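Local atomic coordinates of diaminopimelate decarboxylase (Methanocaldococcus jannaschii, PDB entry 1TWI), a protein that catalyses the pyridoxal-phosphate-dependent decarboxylation of meso-diaminopimelate to L-lysine, the last step of lysine biosynthesis. Residues T225-K236 with T274-M284; I242-I253 with P285-S294. All coordinates share one frame; numbering follows the deposited sequence.

Contact 1. Residues T225-K236 with T274-M284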
# COMPACT_ATOMS: atom_id res chain seq x y z
N THR A 225 12.42 -28.72 -4.74
CA THR A 225 13.22 -29.26 -5.85
C THR A 225 12.94 -30.74 -6.10
O THR A 225 12.79 -31.18 -7.26
CB THR A 225 14.74 -29.03 -5.59
OG1 THR A 225 14.99 -27.63 -5.42
CG2 THR A 225 15.53 -29.47 -6.77
N ARG A 226 12.82 -31.50 -5.00
CA ARG A 226 12.53 -32.90 -5.15
C ARG A 226 11.16 -33.10 -5.85
O ARG A 226 11.04 -33.89 -6.76
CB ARG A 226 12.42 -33.58 -3.79
CG ARG A 226 13.74 -33.61 -2.96
CD ARG A 226 13.48 -34.35 -1.63
NE ARG A 226 14.71 -34.55 -0.85
CZ ARG A 226 14.74 -35.13 0.35
NH1 ARG A 226 13.59 -35.56 0.92
NH2 ARG A 226 15.94 -35.34 0.96
N LYS A 227 10.15 -32.37 -5.41
CA LYS A 227 8.82 -32.62 -5.98
C LYS A 227 8.62 -32.11 -7.41
O LYS A 227 7.83 -32.68 -8.20
CB LYS A 227 7.77 -32.12 -5.01
CG LYS A 227 7.91 -32.82 -3.62
CD LYS A 227 7.56 -34.29 -3.80
CE LYS A 227 8.08 -35.17 -2.61
NZ LYS A 227 7.25 -35.05 -1.44
N VAL A 228 9.37 -31.05 -7.76
CA VAL A 228 9.34 -30.53 -9.11
C VAL A 228 10.05 -31.56 -10.00
O VAL A 228 9.54 -31.95 -11.06
CB VAL A 228 10.04 -29.14 -9.23
CG1 VAL A 228 10.23 -28.78 -10.74
CG2 VAL A 228 9.16 -28.07 -8.53
N MET A 229 11.21 -32.04 -9.57
CA MET A 229 11.90 -33.02 -10.38
C MET A 229 11.10 -34.34 -10.48
O MET A 229 11.14 -35.02 -11.53
CB MET A 229 13.34 -33.26 -9.82
CG MET A 229 14.30 -32.05 -10.04
SD MET A 229 14.41 -31.49 -11.79
CE MET A 229 15.55 -32.74 -12.50
N ASP A 230 10.42 -34.73 -9.39
CA ASP A 230 9.60 -35.94 -9.46
C ASP A 230 8.57 -35.74 -10.59
O ASP A 230 8.22 -36.69 -11.31
CB ASP A 230 8.81 -36.17 -8.17
CG ASP A 230 9.67 -36.70 -7.00
OD1 ASP A 230 10.83 -37.09 -7.21
OD2 ASP A 230 9.14 -36.73 -5.90
N PHE A 231 8.06 -34.52 -10.73
CA PHE A 231 7.06 -34.29 -11.79
C PHE A 231 7.73 -34.34 -13.18
O PHE A 231 7.12 -34.79 -14.17
CB PHE A 231 6.29 -32.97 -11.56
CG PHE A 231 5.17 -32.73 -12.56
CD1 PHE A 231 4.07 -33.58 -12.57
CD2 PHE A 231 5.26 -31.71 -13.51
CE1 PHE A 231 3.03 -33.43 -13.54
CE2 PHE A 231 4.23 -31.54 -14.50
CZ PHE A 231 3.11 -32.42 -14.48
N VAL A 232 8.98 -33.88 -13.27
CA VAL A 232 9.69 -33.95 -14.56
C VAL A 232 9.85 -35.43 -14.93
O VAL A 232 9.75 -35.82 -16.11
CB VAL A 232 11.07 -33.18 -14.49
CG1 VAL A 232 11.82 -33.30 -15.78
CG2 VAL A 232 10.79 -31.62 -14.29
N VAL A 233 10.08 -36.28 -13.92
CA VAL A 233 10.19 -37.73 -14.19
C VAL A 233 8.82 -38.23 -14.67
O VAL A 233 8.73 -38.94 -15.68
CB VAL A 233 10.61 -38.55 -12.92
CG1 VAL A 233 10.52 -40.07 -13.21
CG2 VAL A 233 12.05 -38.20 -12.53
N GLU A 234 7.75 -37.87 -13.97
CA GLU A 234 6.40 -38.26 -14.40
C GLU A 234 6.12 -37.84 -15.87
O GLU A 234 5.54 -38.61 -16.66
CB GLU A 234 5.34 -37.67 -13.48
CG GLU A 234 3.89 -38.12 -13.77
CD GLU A 234 2.84 -37.50 -12.82
OE1 GLU A 234 1.61 -37.68 -13.08
OE2 GLU A 234 3.21 -36.83 -11.83
N LEU A 235 6.56 -36.64 -16.26
CA LEU A 235 6.36 -36.19 -17.64
C LEU A 235 7.16 -37.08 -18.60
O LEU A 235 6.67 -37.47 -19.67
CB LEU A 235 6.80 -34.73 -17.80
CG LEU A 235 5.81 -33.71 -17.25
CD1 LEU A 235 6.55 -32.37 -17.20
CD2 LEU A 235 4.53 -33.61 -18.13
N LYS A 236 8.39 -37.39 -18.23
CA LYS A 236 9.26 -38.21 -19.06
C LYS A 236 8.63 -39.61 -19.30
O LYS A 236 8.75 -40.17 -20.38
CB LYS A 236 10.63 -38.35 -18.41
CG LYS A 236 11.64 -39.08 -19.29
CD LYS A 236 12.02 -38.20 -20.45
CE LYS A 236 12.87 -38.93 -21.44
NZ LYS A 236 14.24 -38.68 -21.05
N THR A 274 20.25 -31.91 -5.36
CA THR A 274 18.98 -32.60 -5.46
C THR A 274 18.69 -32.90 -6.93
O THR A 274 18.36 -34.05 -7.27
CB THR A 274 17.80 -31.80 -4.87
OG1 THR A 274 17.96 -31.73 -3.46
CG2 THR A 274 16.46 -32.54 -5.16
N MET A 275 18.80 -31.90 -7.81
CA MET A 275 18.51 -32.14 -9.23
C MET A 275 19.41 -33.21 -9.87
O MET A 275 18.94 -33.97 -10.72
CB MET A 275 18.63 -30.85 -10.07
CG MET A 275 17.56 -29.79 -9.69
SD MET A 275 17.83 -28.27 -10.56
CE MET A 275 17.15 -28.82 -12.15
N LEU A 276 20.69 -33.27 -9.48
CA LEU A 276 21.58 -34.28 -10.08
C LEU A 276 21.23 -35.74 -9.72
O LEU A 276 21.69 -36.64 -10.38
CB LEU A 276 23.04 -34.01 -9.73
CG LEU A 276 23.60 -32.74 -10.39
CD1 LEU A 276 25.02 -32.52 -9.88
CD2 LEU A 276 23.63 -32.90 -11.90
N LYS A 277 20.40 -35.96 -8.70
CA LYS A 277 19.94 -37.30 -8.34
C LYS A 277 19.10 -37.87 -9.47
O LYS A 277 18.90 -39.10 -9.55
CB LYS A 277 19.03 -37.25 -7.11
CG LYS A 277 19.79 -36.96 -5.81
CD LYS A 277 18.88 -36.61 -4.65
CE LYS A 277 19.74 -36.47 -3.41
NZ LYS A 277 18.88 -36.46 -2.17
N TYR A 278 18.58 -36.99 -10.33
CA TYR A 278 17.67 -37.44 -11.39
C TYR A 278 18.27 -37.61 -12.76
O TYR A 278 17.52 -37.94 -13.71
CB TYR A 278 16.47 -36.47 -11.52
CG TYR A 278 15.67 -36.31 -10.25
CD1 TYR A 278 16.14 -35.55 -9.19
CD2 TYR A 278 14.42 -36.94 -10.12
CE1 TYR A 278 15.39 -35.41 -8.01
CE2 TYR A 278 13.66 -36.80 -8.95
CZ TYR A 278 14.15 -36.04 -7.90
OH TYR A 278 13.37 -35.95 -6.75
N LYS A 279 19.59 -37.39 -12.86
CA LYS A 279 20.31 -37.45 -14.13
C LYS A 279 20.24 -38.75 -14.90
O LYS A 279 20.54 -38.77 -16.08
CB LYS A 279 21.78 -37.07 -13.97
CG LYS A 279 22.59 -38.13 -13.24
CD LYS A 279 24.03 -38.08 -13.68
CE LYS A 279 24.97 -37.60 -12.61
NZ LYS A 279 26.38 -38.02 -13.03
N ASP A 280 19.88 -39.85 -14.26
CA ASP A 280 19.77 -41.02 -15.07
C ASP A 280 18.35 -41.25 -15.56
O ASP A 280 18.13 -42.15 -16.37
CB ASP A 280 20.25 -42.26 -14.35
CG ASP A 280 21.76 -42.30 -14.28
OD1 ASP A 280 22.43 -41.69 -15.16
OD2 ASP A 280 22.27 -42.95 -13.34
N LYS A 281 17.40 -40.46 -15.08
CA LYS A 281 16.01 -40.62 -15.51
C LYS A 281 15.60 -39.57 -16.54
O LYS A 281 14.73 -39.80 -17.38
CB LYS A 281 15.06 -40.54 -14.31
CG LYS A 281 15.33 -41.61 -13.25
CD LYS A 281 14.06 -41.99 -12.52
CE LYS A 281 14.31 -43.10 -11.50
NZ LYS A 281 14.83 -42.53 -10.24
N VAL A 282 16.19 -38.38 -16.46
CA VAL A 282 15.84 -37.33 -17.40
C VAL A 282 17.08 -36.53 -17.72
O VAL A 282 18.06 -36.53 -16.95
CB VAL A 282 14.74 -36.35 -16.84
CG1 VAL A 282 13.51 -37.13 -16.43
CG2 VAL A 282 15.31 -35.49 -15.67
N GLU A 283 17.09 -35.87 -18.87
CA GLU A 283 18.23 -35.02 -19.18
C GLU A 283 18.21 -33.80 -18.28
O GLU A 283 17.16 -33.25 -18.01
CB GLU A 283 18.18 -34.62 -20.64
CG GLU A 283 18.21 -35.86 -21.54
CD GLU A 283 18.16 -35.50 -23.00
OE1 GLU A 283 17.66 -36.34 -23.81
OE2 GLU A 283 18.63 -34.37 -23.33
N MET A 284 19.37 -33.38 -17.81
CA MET A 284 19.40 -32.21 -16.97
C MET A 284 18.99 -30.99 -17.77
O MET A 284 19.46 -30.78 -18.88
CB MET A 284 20.77 -32.02 -16.33
CG MET A 284 21.07 -33.14 -15.32
SD MET A 284 20.10 -33.10 -13.80
CE MET A 284 18.70 -34.11 -14.25
O HOH W 1 14.75 -35.68 -20.58
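Met229 sets CB over the face of the Tyr278 ring where helix 219-237 meets the end of helix 264-276 and the loop behind it, two neighbouring outer helices of the alpha/beta (TIM) barrel that binds the cofactor in this decarboxylase family. The methionine CB sits over the centre of the ring, 3.4 Å from the Tyr278 centroid and 10° off its normal, a CH-pi contact. With the chain bent at chi2 and chi3, the thioether folds back across the interface: SD stands farther out above the same face in a Met-aromatic contact and reaches Met275 CE at 3.8 Å, while CE turns to Met284 CE. Val233 closes the edge of the ring, its CG2 3.6 Å from Tyr278 CD2. At the N-terminal ends of the two segments the threonines meet through methyls, Thr225 CG2 to Thr274 CG2 at 3.6 Å; their hydroxyls turn back to Phe221 O and Ala270 O of their own helices. Val282 continues the apolar seam, resting CG1 on Lys236 CB.

The outer margin is looser and polar. Arg226 and Lys277 extend there as like charges, and Lys281 lays its aliphatic chain past Val233 with only CD approaching CG1, at 4.1 Å. Near the C-terminal end of 225-236 a water accepts from both Lys236 NZ and Glu283 N, linking the lysine to the backbone of the loop. By contrast, the tyrosine hydroxyl is tied across the interface: Tyr278 OH donates to Asp230 OD1 at 2.8 Å, coming in 45° above the carboxylate plane.

Contact 2. Residues I242-I253 with P285-S294. With PLP (pyridoxal-5'-phosphate), chain E.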
# COMPACT_ATOMS: atom_id res chain seq x y z
N ILE A 242 11.44 -31.90 -20.84
CA ILE A 242 11.46 -30.53 -20.30
C ILE A 242 12.81 -29.80 -20.50
O ILE A 242 13.83 -30.24 -19.99
CB ILE A 242 11.10 -30.62 -18.79
CG1 ILE A 242 9.65 -31.09 -18.65
CG2 ILE A 242 11.27 -29.23 -18.09
CD1 ILE A 242 8.65 -30.04 -19.31
N GLU A 243 12.83 -28.68 -21.22
CA GLU A 243 14.08 -27.95 -21.47
C GLU A 243 14.57 -27.07 -20.34
O GLU A 243 15.80 -26.92 -20.14
CB GLU A 243 13.92 -27.09 -22.75
CG GLU A 243 13.71 -27.98 -23.98
CD GLU A 243 13.23 -27.25 -25.22
OE1 GLU A 243 13.50 -26.02 -25.33
OE2 GLU A 243 12.57 -27.92 -26.08
N ASP A 244 13.62 -26.50 -19.59
CA ASP A 244 13.89 -25.55 -18.52
C ASP A 244 13.18 -25.92 -17.23
O ASP A 244 12.00 -26.25 -17.27
CB ASP A 244 13.30 -24.14 -18.79
CG ASP A 244 13.93 -23.39 -19.96
OD1 ASP A 244 15.03 -23.75 -20.39
OD2 ASP A 244 13.30 -22.38 -20.43
N VAL A 245 13.87 -25.83 -16.11
CA VAL A 245 13.25 -25.98 -14.80
C VAL A 245 13.53 -24.64 -14.11
O VAL A 245 14.67 -24.20 -13.97
CB VAL A 245 13.84 -27.16 -13.99
CG1 VAL A 245 13.37 -27.04 -12.52
CG2 VAL A 245 13.30 -28.48 -14.58
N ASN A 246 12.46 -23.95 -13.71
CA ASN A 246 12.60 -22.63 -13.08
C ASN A 246 12.07 -22.82 -11.68
O ASN A 246 10.89 -23.18 -11.50
CB ASN A 246 11.76 -21.62 -13.91
CG ASN A 246 11.73 -20.21 -13.32
OD1 ASN A 246 12.00 -19.99 -12.12
ND2 ASN A 246 11.35 -19.23 -14.17
N LEU A 247 12.93 -22.64 -10.67
CA LEU A 247 12.49 -22.88 -9.31
C LEU A 247 12.04 -21.66 -8.54
O LEU A 247 11.84 -21.71 -7.32
CB LEU A 247 13.58 -23.68 -8.54
CG LEU A 247 13.86 -25.08 -9.19
CD1 LEU A 247 15.16 -25.71 -8.57
CD2 LEU A 247 12.67 -26.04 -8.96
N GLY A 248 11.81 -20.54 -9.24
CA GLY A 248 11.24 -19.38 -8.54
C GLY A 248 12.22 -18.64 -7.63
O GLY A 248 13.45 -18.80 -7.74
N GLY A 249 11.68 -17.82 -6.74
CA GLY A 249 12.56 -17.08 -5.85
C GLY A 249 12.23 -17.44 -4.40
O GLY A 249 11.88 -18.61 -4.08
N GLY A 250 12.36 -16.46 -3.53
CA GLY A 250 12.00 -16.67 -2.14
C GLY A 250 13.14 -16.73 -1.13
O GLY A 250 12.82 -16.75 0.07
N LEU A 251 14.43 -16.81 -1.54
CA LEU A 251 15.50 -16.84 -0.50
C LEU A 251 15.37 -15.62 0.44
O LEU A 251 15.30 -14.48 -0.02
CB LEU A 251 16.91 -16.81 -1.12
CG LEU A 251 18.06 -17.00 -0.11
CD1 LEU A 251 17.93 -18.46 0.47
CD2 LEU A 251 19.46 -16.90 -0.85
N GLY A 252 15.37 -15.86 1.75
CA GLY A 252 15.23 -14.78 2.73
C GLY A 252 16.49 -13.96 2.91
O GLY A 252 17.57 -14.45 2.63
N ILE A 253 16.36 -12.71 3.34
CA ILE A 253 17.53 -11.87 3.53
C ILE A 253 17.65 -11.57 5.04
O ILE A 253 16.67 -11.68 5.80
CB ILE A 253 17.44 -10.55 2.67
CG1 ILE A 253 16.33 -9.63 3.19
CG2 ILE A 253 17.24 -10.91 1.19
CD1 ILE A 253 16.88 -8.40 4.05
N PRO A 285 18.11 -30.15 -17.19
CA PRO A 285 17.63 -28.95 -17.90
C PRO A 285 18.42 -27.66 -17.65
O PRO A 285 19.37 -27.64 -16.83
CB PRO A 285 16.20 -28.80 -17.37
CG PRO A 285 16.42 -29.16 -15.84
CD PRO A 285 17.37 -30.39 -15.93
N ASN A 286 18.06 -26.59 -18.37
CA ASN A 286 18.62 -25.29 -18.01
C ASN A 286 17.96 -24.99 -16.68
O ASN A 286 16.85 -25.43 -16.44
CB ASN A 286 18.21 -24.23 -19.02
CG ASN A 286 18.68 -24.57 -20.39
OD1 ASN A 286 19.89 -24.74 -20.61
ND2 ASN A 286 17.74 -24.72 -21.32
N LEU A 287 18.64 -24.25 -15.80
CA LEU A 287 18.10 -23.96 -14.50
C LEU A 287 17.83 -22.46 -14.38
O LEU A 287 18.71 -21.65 -14.74
CB LEU A 287 19.12 -24.39 -13.39
CG LEU A 287 18.81 -23.95 -11.94
CD1 LEU A 287 17.46 -24.51 -11.50
CD2 LEU A 287 19.92 -24.44 -10.93
N ILE A 288 16.64 -22.06 -13.93
CA ILE A 288 16.35 -20.63 -13.77
C ILE A 288 15.88 -20.38 -12.35
O ILE A 288 15.12 -21.21 -11.80
CB ILE A 288 15.16 -20.21 -14.69
CG1 ILE A 288 15.51 -20.51 -16.16
CG2 ILE A 288 14.84 -18.72 -14.52
CD1 ILE A 288 14.29 -20.42 -17.17
N LEU A 289 16.33 -19.28 -11.74
CA LEU A 289 15.85 -18.89 -10.41
C LEU A 289 15.29 -17.48 -10.59
O LEU A 289 15.70 -16.77 -11.50
CB LEU A 289 16.98 -18.86 -9.35
CG LEU A 289 17.72 -20.19 -9.12
CD1 LEU A 289 18.68 -20.08 -7.88
CD2 LEU A 289 16.70 -21.28 -8.89
N GLU A 290 14.39 -17.08 -9.69
CA GLU A 290 13.74 -15.76 -9.79
C GLU A 290 13.91 -14.97 -8.53
O GLU A 290 12.95 -14.49 -7.97
CB GLU A 290 12.24 -15.93 -10.08
CG GLU A 290 11.91 -16.68 -11.42
CD GLU A 290 10.38 -16.98 -11.58
OE1 GLU A 290 9.65 -17.09 -10.56
OE2 GLU A 290 9.95 -17.15 -12.73
N PRO A 291 15.16 -14.80 -8.05
CA PRO A 291 15.29 -14.03 -6.83
C PRO A 291 14.85 -12.57 -7.01
O PRO A 291 15.08 -11.97 -8.09
CB PRO A 291 16.79 -14.13 -6.49
CG PRO A 291 17.45 -14.16 -7.87
CD PRO A 291 16.48 -15.06 -8.69
N GLY A 292 14.21 -12.01 -5.97
CA GLY A 292 13.80 -10.62 -5.97
C GLY A 292 14.51 -9.95 -4.78
O GLY A 292 15.56 -9.31 -4.90
N ARG A 293 13.93 -10.16 -3.60
CA ARG A 293 14.44 -9.63 -2.34
C ARG A 293 15.92 -9.93 -2.18
O ARG A 293 16.69 -9.05 -1.86
CB ARG A 293 13.67 -10.27 -1.18
CG ARG A 293 13.74 -9.52 0.16
CD ARG A 293 13.19 -10.46 1.29
NE ARG A 293 11.82 -10.92 0.98
CZ ARG A 293 10.71 -10.24 1.26
NH1 ARG A 293 10.75 -9.05 1.89
NH2 ARG A 293 9.56 -10.73 0.86
N SER A 294 16.35 -11.17 -2.45
CA SER A 294 17.76 -11.47 -2.25
C SER A 294 18.77 -10.81 -3.22
O SER A 294 20.00 -10.97 -3.05
CB SER A 294 18.00 -13.00 -2.14
OG SER A 294 17.57 -13.67 -3.31
N1 PLP E . 8.84 -15.51 -8.58
C2 PLP E . 7.48 -15.35 -8.36
C2A PLP E . 6.54 -16.19 -9.26
C3 PLP E . 7.09 -14.45 -7.38
O3 PLP E . 5.75 -14.31 -7.20
C4 PLP E . 7.96 -13.74 -6.60
C4A PLP E . 7.41 -12.75 -5.53
O4A PLP E . 6.25 -12.47 -5.62
C5 PLP E . 9.35 -13.90 -6.81
C6 PLP E . 9.74 -14.80 -7.79
C5A PLP E . 10.47 -13.21 -6.05
O4P PLP E . 10.41 -13.49 -4.62
P PLP E . 11.54 -12.99 -3.63
O1P PLP E . 11.07 -13.45 -2.32
O2P PLP E . 11.54 -11.49 -3.74
O3P PLP E . 12.81 -13.60 -4.04
O HOH W 2 15.00 -13.57 -2.77
O HOH W 3 12.54 -13.54 -0.13
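PLP O3P is gripped from both segments: Gly250 N and Gly292 N each donate to it at 2.9 Å, and a water donates a third bond. Arg293 N, in the first turn of the helix that Gly292 caps, donates to PLP O2P at 2.7 Å, nearly straight at 171°. A second water ties PLP O1P to Arg293 NE and Leu251 O, while Tyr255 OH and Ser213 OG hydrogen-bond Arg293 NH1 and NH2.

Upstream, strands 244-246 and 286-289 run parallel as neighbouring staves of the barrel, joined by alternating backbone bonds from Asn286 N to Glu243 O through to Leu247 N to Ile288 O. On the face carrying Asp244, Asn246 and Ile288, the amide of Asn286 gives ND2 to Asp244 OD1 at 3.0 Å, with the acceptor close to the amide plane; Arg129 pairs with Asp244 OD2, and Asn286 OD1 accepts from Glu61 N. The opposite face is apolar, and Val245 CG2 is pressed tightly on Pro285 CG at 3.4 Å.

Within strand 244-246, Asn246, its CG anti to the backbone N (chi1 176°), turns its amide toward Glu290. OD1 takes Gly248 N in an Asx turn, and ND2 reaches Glu290 OE2 at 2.9 Å from well above the carboxylate plane, the two planes almost perpendicular. Asn111 also holds OE2, and His208 holds OE1, which lies 2.7 Å from PLP N1. A carboxylate fixed this way beside the pyridine nitrogen would probably favour a protonated ring, consistent with the electron-sink role of the cofactor in decarboxylation.

How the contacts relate
Contacts 1 and 2 belong to the same part of the barrel, their centres about 16 Å apart, and their segments alternate along the chain: helix 219-237, strand 244-246, helix 264-276, strand 286-289. Contact 2 joins the two strands of a beta-alpha-beta unit inside the sheet; contact 1 sets the helix of that unit, with the loop after it, against the preceding helix outside. The layers meet where Met275 packs on Pro285 and Leu287, and where Thr225 touches Leu247. The outer helix pair thus backs the strands whose C-terminal ends carry the phosphate-binding loops, while the cofactor itself is approached through contact 2 alone.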